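PDB 5I39: L-amino acid deaminase from Proteus vulgaris, which probably carries out the FAD-dependent oxidative deamination of L-amino acids as a membrane-bound flavoprotein oxidoreductase. Local coordinates for residues F93-L98 against P396-K401; P356-V361 against A388-G393; V132-W137 against T153-G158; R102-N107 against Y116-R121. All blocks are in the same frame, centred on the assembly; numbering follows the deposited sequence. Where two conformers were deposited one is given.

Contact 1: residues F93-L98 against P396-K401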
# COMPACT_ATOMS: atom_id res chain seq x y z
N PHE A 93 -2.37 14.09 2.36
CA PHE A 93 -2.40 13.94 3.81
C PHE A 93 -3.66 13.22 4.29
O PHE A 93 -3.57 12.23 5.01
CB PHE A 93 -2.26 15.27 4.55
CG PHE A 93 -2.41 15.09 6.03
CD1 PHE A 93 -1.34 14.63 6.79
CD2 PHE A 93 -3.64 15.26 6.64
CE1 PHE A 93 -1.48 14.40 8.14
CE2 PHE A 93 -3.79 15.03 8.00
CZ PHE A 93 -2.71 14.61 8.75
N LEU A 94 -4.83 13.72 3.90
CA LEU A 94 -6.08 13.12 4.38
C LEU A 94 -6.27 11.69 3.87
O LEU A 94 -6.79 10.84 4.57
CB LEU A 94 -7.28 14.00 4.07
CG LEU A 94 -7.39 15.27 4.93
CD1 LEU A 94 -8.52 16.14 4.42
CD2 LEU A 94 -7.59 14.96 6.41
N LEU A 95 -5.83 11.43 2.64
CA LEU A 95 -5.86 10.08 2.11
C LEU A 95 -5.13 9.11 3.06
O LEU A 95 -5.60 8.01 3.33
CB LEU A 95 -5.23 10.08 0.72
CG LEU A 95 -5.38 8.82 -0.12
CD1 LEU A 95 -6.82 8.60 -0.56
CD2 LEU A 95 -4.49 8.93 -1.34
N HIS A 96 -3.99 9.56 3.59
CA HIS A 96 -3.22 8.76 4.55
C HIS A 96 -3.78 8.77 5.97
O HIS A 96 -3.79 7.74 6.64
CB HIS A 96 -1.77 9.23 4.55
CG HIS A 96 -1.04 8.85 3.31
ND1 HIS A 96 0.21 8.28 3.34
CD2 HIS A 96 -1.41 8.90 2.01
CE1 HIS A 96 0.60 8.02 2.10
NE2 HIS A 96 -0.37 8.38 1.28
N HIS A 97 -4.24 9.93 6.42
CA HIS A 97 -4.79 10.10 7.76
C HIS A 97 -6.05 9.25 7.93
O HIS A 97 -6.19 8.50 8.91
CB HIS A 97 -5.07 11.59 7.96
CG HIS A 97 -5.47 11.98 9.34
ND1 HIS A 97 -4.62 11.90 10.42
CD2 HIS A 97 -6.62 12.54 9.80
CE1 HIS A 97 -5.25 12.37 11.49
NE2 HIS A 97 -6.45 12.76 11.14
N LEU A 98 -6.96 9.35 6.97
CA LEU A 98 -8.16 8.52 6.94
C LEU A 98 -7.84 7.05 6.62
O LEU A 98 -8.49 6.15 7.14
CB LEU A 98 -9.19 9.07 5.95
CG LEU A 98 -10.08 10.22 6.41
CD1 LEU A 98 -9.29 11.45 6.82
CD2 LEU A 98 -11.06 10.57 5.31
N PRO A 396 -17.83 12.89 -4.11
CA PRO A 396 -16.64 12.10 -3.74
C PRO A 396 -16.17 12.30 -2.30
O PRO A 396 -16.30 13.38 -1.74
CB PRO A 396 -15.58 12.60 -4.73
CG PRO A 396 -15.98 14.00 -5.03
CD PRO A 396 -17.48 14.02 -5.00
N VAL A 397 -15.60 11.24 -1.72
CA VAL A 397 -15.16 11.26 -0.31
C VAL A 397 -14.06 12.28 -0.03
O VAL A 397 -14.04 12.90 1.04
CB VAL A 397 -14.73 9.84 0.17
CG1 VAL A 397 -13.54 9.29 -0.62
CG2 VAL A 397 -14.44 9.83 1.67
N LEU A 398 -13.14 12.45 -0.97
CA LEU A 398 -12.11 13.48 -0.89
C LEU A 398 -12.07 14.22 -2.20
O LEU A 398 -12.61 13.76 -3.21
CB LEU A 398 -10.73 12.86 -0.58
CG LEU A 398 -10.50 12.26 0.82
CD1 LEU A 398 -9.13 11.60 0.88
CD2 LEU A 398 -10.64 13.29 1.92
N ASP A 399 -11.43 15.39 -2.17
CA ASP A 399 -11.18 16.19 -3.37
C ASP A 399 -10.44 15.34 -4.41
O ASP A 399 -9.31 14.93 -4.15
CB ASP A 399 -10.34 17.43 -2.99
CG ASP A 399 -10.03 18.33 -4.18
OD1 ASP A 399 -10.59 18.15 -5.28
OD2 ASP A 399 -9.20 19.25 -3.99
N PRO A 400 -11.08 15.06 -5.56
CA PRO A 400 -10.42 14.20 -6.56
C PRO A 400 -9.46 14.93 -7.50
O PRO A 400 -8.72 14.26 -8.22
CB PRO A 400 -11.61 13.64 -7.34
CG PRO A 400 -12.63 14.71 -7.29
CD PRO A 400 -12.43 15.45 -5.99
N LYS A 401 -9.46 16.26 -7.50
CA LYS A 401 -8.63 17.03 -8.44
C LYS A 401 -7.13 16.69 -8.39
O LYS A 401 -6.52 16.50 -9.44
CB LYS A 401 -8.88 18.54 -8.28
CG LYS A 401 -10.24 18.96 -8.79
CD LYS A 401 -10.47 20.46 -8.64
CE LYS A 401 -11.83 20.87 -9.19
NZ LYS A 401 -11.87 20.89 -10.68
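Leu398 points its isobutyl group from the C-terminal tail at the side of helix 90-103, in the FAD-dependent oxidoreductase fold, and its two methyls divide the helix surface between them. CD1 goes to Leu95: it lies 3.7 Å from Leu95 N, against the backbone, and 4.1 Å from the methyl Leu95 CD1, the two side chains meeting at a slant. CD2 turns to Leu94 and Leu98, approaching Leu94 CB at 4.1 Å and, more loosely, Leu98 CD2 at 4.4 Å. The helical spacing of Leu94, Leu95 and Leu98 brings three leucines to one face, and the contact is one of van der Waals packing, with no polar bond between the segments. Leu398 has CG anti to its carbonyl carbon (chi1 -69°) and is extended beyond it, which carries the forked end out to the helix. Leu95 also packs on Glu379 and Val382 of helix 376-392, so the tail, helix 90-103 and helix 376-392 meet around it. An Asx turn follows Leu398, in which Lys401 N donates to Asp399 OD1 at 3.1 Å from above the carboxylate plane.

Contact 2: residues P356-V361 against A388-G393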
# COMPACT_ATOMS: atom_id res chain seq x y z
N PRO A 356 -1.12 9.81 -6.23
CA PRO A 356 -1.85 8.76 -6.95
C PRO A 356 -2.60 9.23 -8.19
O PRO A 356 -2.83 10.43 -8.37
CB PRO A 356 -2.86 8.26 -5.90
CG PRO A 356 -2.25 8.59 -4.59
CD PRO A 356 -1.59 9.92 -4.83
N ILE A 357 -2.94 8.27 -9.04
CA ILE A 357 -3.90 8.50 -10.13
C ILE A 357 -5.15 7.71 -9.78
O ILE A 357 -5.17 6.48 -9.84
CB ILE A 357 -3.33 8.14 -11.51
CG1 ILE A 357 -2.11 9.02 -11.81
CG2 ILE A 357 -4.40 8.34 -12.58
CD1 ILE A 357 -1.33 8.65 -13.06
N ILE A 358 -6.18 8.45 -9.38
CA ILE A 358 -7.48 7.90 -8.98
C ILE A 358 -8.46 8.77 -9.75
O ILE A 358 -8.71 9.91 -9.36
CB ILE A 358 -7.73 8.02 -7.46
CG1 ILE A 358 -6.61 7.36 -6.66
CG2 ILE A 358 -9.08 7.39 -7.11
CD1 ILE A 358 -6.53 7.85 -5.22
N SER A 359 -8.97 8.27 -10.87
CA SER A 359 -9.53 9.17 -11.87
C SER A 359 -10.53 8.53 -12.81
O SER A 359 -10.42 7.35 -13.13
CB SER A 359 -8.38 9.73 -12.72
OG SER A 359 -8.80 10.78 -13.57
N GLU A 360 -11.48 9.34 -13.27
CA GLU A 360 -12.25 9.02 -14.45
C GLU A 360 -11.36 9.12 -15.68
O GLU A 360 -10.29 9.74 -15.65
CB GLU A 360 -13.42 9.98 -14.61
CG GLU A 360 -14.44 9.94 -13.49
CD GLU A 360 -15.63 10.84 -13.74
OE1 GLU A 360 -16.36 10.59 -14.72
OE2 GLU A 360 -15.84 11.80 -12.97
N VAL A 361 -11.83 8.51 -16.76
CA VAL A 361 -11.15 8.53 -18.05
C VAL A 361 -12.19 9.04 -19.04
O VAL A 361 -13.13 8.32 -19.38
CB VAL A 361 -10.63 7.12 -18.43
CG1 VAL A 361 -9.96 7.14 -19.80
CG2 VAL A 361 -9.65 6.62 -17.37
N ALA A 388 -14.75 4.13 -6.35
CA ALA A 388 -16.16 3.79 -6.50
C ALA A 388 -17.03 5.04 -6.65
O ALA A 388 -17.94 5.06 -7.49
CB ALA A 388 -16.63 2.94 -5.32
N ASP A 389 -16.75 6.08 -5.87
CA ASP A 389 -17.48 7.35 -5.99
C ASP A 389 -17.36 7.91 -7.41
O ASP A 389 -18.35 8.33 -8.01
CB ASP A 389 -16.95 8.41 -5.01
CG ASP A 389 -17.22 8.08 -3.55
OD1 ASP A 389 -18.08 7.23 -3.25
OD2 ASP A 389 -16.55 8.70 -2.70
N LEU A 390 -16.14 7.92 -7.94
CA LEU A 390 -15.90 8.43 -9.29
C LEU A 390 -16.60 7.58 -10.35
O LEU A 390 -17.21 8.11 -11.27
CB LEU A 390 -14.41 8.51 -9.59
CG LEU A 390 -13.62 9.56 -8.79
CD1 LEU A 390 -12.14 9.43 -9.09
CD2 LEU A 390 -14.09 10.97 -9.08
N LEU A 391 -16.52 6.26 -10.20
CA LEU A 391 -17.19 5.35 -11.12
C LEU A 391 -18.70 5.60 -11.18
O LEU A 391 -19.29 5.62 -12.25
CB LEU A 391 -16.94 3.90 -10.71
CG LEU A 391 -17.58 2.80 -11.57
CD1 LEU A 391 -17.02 2.80 -12.98
CD2 LEU A 391 -17.39 1.44 -10.91
N LEU A 392 -19.29 5.81 -10.01
CA LEU A 392 -20.74 5.90 -9.88
C LEU A 392 -21.28 7.33 -9.95
O LEU A 392 -22.50 7.52 -9.94
CB LEU A 392 -21.16 5.21 -8.57
CG LEU A 392 -20.75 3.73 -8.48
CD1 LEU A 392 -21.05 3.17 -7.10
CD2 LEU A 392 -21.40 2.87 -9.55
N GLY A 393 -20.40 8.32 -10.04
CA GLY A 393 -20.83 9.72 -10.09
C GLY A 393 -21.36 10.27 -8.77
O GLY A 393 -22.12 11.24 -8.78
O HOH W 1 -17.78 10.78 -11.12
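CG of Leu390 sits opposite the carbonyl carbon (chi1 -68°) with the chain extended beyond, and Leu390 thereby reaches from the last turn of its helix to the backbone of residues 358-359. Glu360 has the same first torsion (chi1 -63°), which brings its CG to 4.2 Å from Leu390 CB, the two side chains crossing at a slant. The leucine's methyl CD1 does most of the touching: it lies 3.5 Å from Ile358 O, 3.8 Å from Ser359 N and 4.2 Å from Ile358 CG2, the Ile358 and Leu390 side chains crossing at about a right angle. The strand and helix segments run nearly parallel, with 14° between their axes and a closest approach of 8.1 Å. Strand 357-360 is an outer strand of the six-stranded mixed sheet of the Rossmann-type FAD-binding domain, pairing antiparallel with strand 367-371, and helix 376-392 packs against it; Ile358 also touches Ser383, Leu386 and Thr387 of that helix. At the exposed end the contact turns polar: a water joins Glu360 and Leu390, donating to Leu390 O at 2.7 Å and, weakly, to Glu360 OE2 at 2.9 Å. The helix stops close by, Gly393 leaving helical angles with positive phi. Ser359, whose CB points away from the helix, donates from OG to Glu360 O at 2.8 Å, in the carbonyl plane and on a lone pair; its OG also bonds Leu405 N.

Contact 3: residues V132-W137 against T153-G158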
# COMPACT_ATOMS: atom_id res chain seq x y z
N VAL A 132 13.84 21.74 11.13
CA VAL A 132 13.01 22.93 10.86
C VAL A 132 11.82 22.53 9.98
O VAL A 132 10.67 22.89 10.26
CB VAL A 132 13.81 24.07 10.18
CG1 VAL A 132 12.90 25.18 9.67
CG2 VAL A 132 14.83 24.65 11.15
N ASN A 133 12.09 21.78 8.92
CA ASN A 133 11.05 21.40 7.97
C ASN A 133 9.98 20.51 8.58
O ASN A 133 8.79 20.74 8.35
CB ASN A 133 11.67 20.75 6.73
CG ASN A 133 12.51 21.71 5.92
OD1 ASN A 133 12.40 22.93 6.07
ND2 ASN A 133 13.38 21.17 5.07
N VAL A 134 10.38 19.51 9.36
CA VAL A 134 9.39 18.63 10.00
C VAL A 134 8.58 19.39 11.06
O VAL A 134 7.37 19.19 11.16
CB VAL A 134 9.98 17.30 10.56
CG1 VAL A 134 10.59 16.49 9.43
CG2 VAL A 134 10.99 17.51 11.67
N ARG A 135 9.23 20.26 11.82
CA ARG A 135 8.50 21.07 12.81
C ARG A 135 7.45 21.96 12.14
O ARG A 135 6.31 22.02 12.62
CB ARG A 135 9.46 21.90 13.66
CG ARG A 135 10.04 21.11 14.81
CD ARG A 135 11.10 21.88 15.56
NE ARG A 135 11.26 21.40 16.93
CZ ARG A 135 12.38 21.49 17.65
NH1 ARG A 135 13.49 22.02 17.14
NH2 ARG A 135 12.39 21.04 18.90
N LYS A 136 7.81 22.59 11.03
CA LYS A 136 6.85 23.40 10.28
C LYS A 136 5.69 22.55 9.77
O LYS A 136 4.54 22.96 9.84
CB LYS A 136 7.51 24.13 9.11
CG LYS A 136 6.58 25.12 8.42
CD LYS A 136 7.20 25.79 7.21
CE LYS A 136 6.22 26.76 6.58
NZ LYS A 136 6.77 27.43 5.38
N TRP A 137 6.02 21.37 9.24
CA TRP A 137 5.01 20.44 8.73
C TRP A 137 3.99 20.06 9.81
O TRP A 137 2.78 20.11 9.58
CB TRP A 137 5.69 19.21 8.12
CG TRP A 137 4.72 18.27 7.48
CD1 TRP A 137 4.27 18.32 6.19
CD2 TRP A 137 4.06 17.18 8.10
NE1 TRP A 137 3.36 17.31 5.98
CE2 TRP A 137 3.21 16.59 7.13
CE3 TRP A 137 4.10 16.62 9.39
CZ2 TRP A 137 2.41 15.48 7.41
CZ3 TRP A 137 3.31 15.51 9.66
CH2 TRP A 137 2.47 14.96 8.68
N THR A 153 0.99 13.12 15.70
CA THR A 153 2.39 13.26 15.34
C THR A 153 2.99 14.46 16.06
O THR A 153 2.40 15.54 16.06
CB THR A 153 2.54 13.41 13.83
OG1 THR A 153 1.95 12.26 13.22
CG2 THR A 153 3.99 13.51 13.42
N ARG A 154 4.16 14.26 16.66
CA ARG A 154 4.77 15.29 17.49
C ARG A 154 6.25 15.01 17.69
O ARG A 154 6.71 13.88 17.52
CB ARG A 154 4.05 15.37 18.84
CG ARG A 154 4.04 14.07 19.63
CD ARG A 154 3.09 14.13 20.82
NE ARG A 154 2.93 12.78 21.36
CZ ARG A 154 3.78 12.18 22.19
NH1 ARG A 154 4.85 12.81 22.68
NH2 ARG A 154 3.54 10.92 22.56
N ILE A 155 6.98 16.06 18.04
CA ILE A 155 8.42 15.97 18.27
C ILE A 155 8.68 15.49 19.70
O ILE A 155 8.09 16.01 20.65
CB ILE A 155 9.10 17.34 18.05
CG1 ILE A 155 8.91 17.84 16.61
CG2 ILE A 155 10.59 17.31 18.41
CD1 ILE A 155 9.61 17.04 15.53
N ILE A 156 9.57 14.50 19.84
CA ILE A 156 9.93 13.96 21.15
C ILE A 156 11.42 14.02 21.43
O ILE A 156 12.26 14.00 20.52
CB ILE A 156 9.39 12.52 21.35
CG1 ILE A 156 10.02 11.53 20.36
CG2 ILE A 156 7.87 12.53 21.27
CD1 ILE A 156 9.70 10.08 20.68
N GLU A 157 11.72 14.09 22.72
CA GLU A 157 13.07 14.13 23.27
C GLU A 157 13.05 13.40 24.61
O GLU A 157 11.99 13.08 25.12
CB GLU A 157 13.51 15.57 23.55
CG GLU A 157 13.58 16.50 22.35
CD GLU A 157 13.70 17.96 22.77
OE1 GLU A 157 12.79 18.44 23.48
OE2 GLU A 157 14.69 18.61 22.40
N GLY A 158 14.23 13.19 25.18
CA GLY A 158 14.33 12.66 26.54
C GLY A 158 13.77 11.26 26.72
O GLY A 158 13.88 10.43 25.83
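Ile155 and Arg135 bury the most surface here, and they meet through aliphatic carbon rather than charge. Arg135 CG lies 3.9 Å from Ile155 CG1 and 4.2 Å from Ile155 CD1, the two side chains crossing at about a right angle. Extended from CG to NE, the arginine carries its guanidinium beyond the CG-CG1 contact, and NH2 comes within 4.2 Å of the branch methyl Ile155 CG2, obliquely to the guanidinium plane. Ile155 has both chi1 and chi2 near -65°, a fold that turns CD1 back toward the helix, where it meets Val134 CG2 at 4.1 Å in the conformer given. Ile174 lies against both Arg135 and Ile155, widening the apolar patch.

Trp137 is the third contributor, next in buried surface. Its indole presents an edge to Thr153, with CZ3 4.3 Å from Thr153 CG2 and the methyl near the ring plane, while NE1 is hydrogen-bonded to Met88 O. The helix and strand segments run at 140° to each other, their axes 9.1 Å apart at closest approach. Strand 153-156 pairs antiparallel with strand 175-178, and the arrangement is that of a helix, 128-143, packed on the large mixed beta-sheet of the FAD-dependent oxidoreductase fold.

Contact 4: residues R102-N107 against Y116-R121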
# COMPACT_ATOMS: atom_id res chain seq x y z
N ARG A 102 -9.05 3.91 8.92
CA ARG A 102 -9.76 2.74 8.40
C ARG A 102 -8.99 1.45 8.62
O ARG A 102 -9.60 0.42 8.93
CB ARG A 102 -10.11 2.97 6.94
CG ARG A 102 -11.12 4.09 6.84
CD ARG A 102 -11.45 4.45 5.44
NE ARG A 102 -12.38 5.56 5.41
CZ ARG A 102 -13.10 5.91 4.35
NH1 ARG A 102 -13.01 5.22 3.21
NH2 ARG A 102 -13.93 6.95 4.43
N TRP A 103 -7.67 1.48 8.50
CA TRP A 103 -6.88 0.31 8.89
C TRP A 103 -7.06 -0.04 10.36
O TRP A 103 -7.11 -1.22 10.70
CB TRP A 103 -5.41 0.47 8.53
CG TRP A 103 -5.13 0.08 7.11
CD1 TRP A 103 -4.87 0.91 6.06
CD2 TRP A 103 -5.11 -1.25 6.59
NE1 TRP A 103 -4.69 0.18 4.91
CE2 TRP A 103 -4.83 -1.15 5.21
CE3 TRP A 103 -5.29 -2.52 7.16
CZ2 TRP A 103 -4.73 -2.28 4.39
CZ3 TRP A 103 -5.18 -3.64 6.34
CH2 TRP A 103 -4.91 -3.51 4.97
N ARG A 104 -7.22 0.97 11.22
CA ARG A 104 -7.52 0.71 12.64
C ARG A 104 -8.86 0.00 12.88
O ARG A 104 -9.07 -0.57 13.94
CB ARG A 104 -7.45 2.00 13.46
CG ARG A 104 -6.04 2.53 13.64
CD ARG A 104 -5.98 3.66 14.64
NE ARG A 104 -6.53 4.93 14.17
CZ ARG A 104 -5.84 5.89 13.54
NH1 ARG A 104 -4.57 5.72 13.21
NH2 ARG A 104 -6.45 7.02 13.22
N GLU A 105 -9.76 0.07 11.90
CA GLU A 105 -11.02 -0.66 11.93
C GLU A 105 -10.95 -2.04 11.27
O GLU A 105 -11.92 -2.79 11.32
CB GLU A 105 -12.10 0.15 11.19
CG GLU A 105 -12.36 1.53 11.77
CD GLU A 105 -13.20 2.44 10.89
OE1 GLU A 105 -13.33 2.17 9.68
OE2 GLU A 105 -13.72 3.44 11.41
N MSE A 106 -9.83 -2.39 10.63
CA MSE A 106 -9.82 -3.50 9.67
C MSE A 106 -9.92 -4.86 10.30
O MSE A 106 -10.65 -5.71 9.79
CB MSE A 106 -8.60 -3.44 8.76
CG MSE A 106 -8.80 -4.23 7.46
SE MSE A 106 -10.08 -3.39 6.24
CE MSE A 106 -8.95 -1.87 5.72
N ASN A 107 -9.20 -5.12 11.38
CA ASN A 107 -9.31 -6.43 12.04
C ASN A 107 -10.74 -6.68 12.54
O ASN A 107 -11.25 -7.80 12.44
CB ASN A 107 -8.32 -6.58 13.18
CG ASN A 107 -6.88 -6.63 12.71
OD1 ASN A 107 -6.59 -6.84 11.54
ND2 ASN A 107 -5.96 -6.46 13.65
N TYR A 116 -2.48 -5.81 10.88
CA TYR A 116 -2.42 -4.38 11.13
C TYR A 116 -2.27 -4.12 12.62
O TYR A 116 -2.99 -4.71 13.44
CB TYR A 116 -3.64 -3.62 10.61
CG TYR A 116 -3.40 -2.12 10.67
CD1 TYR A 116 -2.60 -1.49 9.71
CD2 TYR A 116 -3.92 -1.33 11.70
CE1 TYR A 116 -2.34 -0.13 9.76
CE2 TYR A 116 -3.67 0.03 11.75
CZ TYR A 116 -2.89 0.63 10.77
OH TYR A 116 -2.64 1.98 10.79
N ARG A 117 -1.32 -3.24 12.95
CA ARG A 117 -1.10 -2.80 14.32
C ARG A 117 -0.89 -1.30 14.32
O ARG A 117 -0.28 -0.75 13.41
CB ARG A 117 0.16 -3.44 14.91
CG ARG A 117 0.14 -4.96 14.97
CD ARG A 117 -0.78 -5.48 16.06
NE ARG A 117 -0.76 -6.94 16.14
CZ ARG A 117 -1.48 -7.78 15.39
NH1 ARG A 117 -2.34 -7.32 14.48
NH2 ARG A 117 -1.35 -9.09 15.57
N THR A 118 -1.40 -0.64 15.36
CA THR A 118 -1.03 0.74 15.64
C THR A 118 0.25 0.67 16.47
O THR A 118 0.23 0.21 17.61
CB THR A 118 -2.16 1.50 16.34
OG1 THR A 118 -3.27 1.59 15.44
CG2 THR A 118 -1.75 2.90 16.69
N GLN A 119 1.34 1.10 15.86
CA GLN A 119 2.69 0.78 16.31
C GLN A 119 3.51 1.97 16.80
O GLN A 119 4.22 1.86 17.80
CB GLN A 119 3.42 0.12 15.14
CG GLN A 119 4.89 -0.16 15.37
CD GLN A 119 5.47 -0.92 14.22
OE1 GLN A 119 5.53 -0.41 13.10
NE2 GLN A 119 5.90 -2.15 14.46
N GLY A 120 3.46 3.08 16.07
CA GLY A 120 4.30 4.23 16.37
C GLY A 120 5.61 4.19 15.62
O GLY A 120 6.22 3.13 15.44
N ARG A 121 6.05 5.37 15.18
CA ARG A 121 7.21 5.51 14.31
C ARG A 121 8.04 6.71 14.75
O ARG A 121 7.51 7.82 14.84
CB ARG A 121 6.78 5.70 12.86
CG ARG A 121 7.91 5.92 11.86
CD ARG A 121 7.32 6.04 10.48
NE ARG A 121 8.32 6.14 9.42
CZ ARG A 121 8.95 7.26 9.05
NH1 ARG A 121 9.84 7.20 8.06
NH2 ARG A 121 8.73 8.42 9.66
O HOH W 2 -2.88 3.26 13.21
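This is an aromatic and polar contact between the end of helix 90-103, with the turn leading into helix 106-110, and the start of strand 117-123 in the large mixed sheet. Its centre is Tyr116: Trp103 CB sits over one face of its ring. That methylene lies 3.4 Å from the ring centroid and 14° off the ring normal, a well-centred CH-pi contact. The indole continues beyond it: its five-membered ring and the phenol are tilted by 24° with centroids 5.1 Å apart, slid so far that they barely overlap. Tyr116 has CG anti to the backbone N (chi1 -169°), which lays the ring along the helix end, where CD2 also comes to 3.3 Å from Trp103 O. At the phenol's hydroxyl end a water links three side chains. It accepts from Arg104 NH1 at 3.0 Å and bonds Tyr116 OH at 2.7 Å and Thr118 OG1 at 2.8 Å, lying at the edge of the guanidinium and in its plane. At the other end, Asn107 ND2 gives a weak bond to Tyr116 O, an oxygen that accepts from Arg117 NH1 at 2.9 Å from above the carbonyl plane. Arg104 NH1 and Arg117 NH2 form salt bridges with Asp180 and Asp113, and Asn107 OD1 a hydrogen bond with Thr114 OG1. Trp103 NE1 hydrogen-bonds to Met377 O, and CE of Met106, a selenomethionine, lies over one face of its ring. The arrangement joins the end of helix 90-103, the start of helix 106-110 and strand 117-123 of the large mixed sheet, beside the FAD site of the flavoprotein.

Contacts 1 and 4 share helix 90-103, and Val397 CG2 packs on Arg102 NH2 at 4.0 Å between them; contact 1 closes a long loop within which contacts 2, 3 and 4 are nested. Contacts 1 and 2, centred 12 Å apart, are joined by Val397 N to Asp389 OD2 (2.9 Å, probable hydrogen bond) and by Leu95 CD2 packing on Pro356 CG at 4.0 Å. Phe93 CD1 touches Trp137 CZ2 at 3.9 Å, linking contacts 1 and 3. Contacts 2 and 3 stand farthest apart, about 35 Å between centres. The side chain of Trp103 in contact 4 comes about 7 Å from the bound FAD, whereas the side chains of Leu95 and Ile358 are each about 10 Å from it.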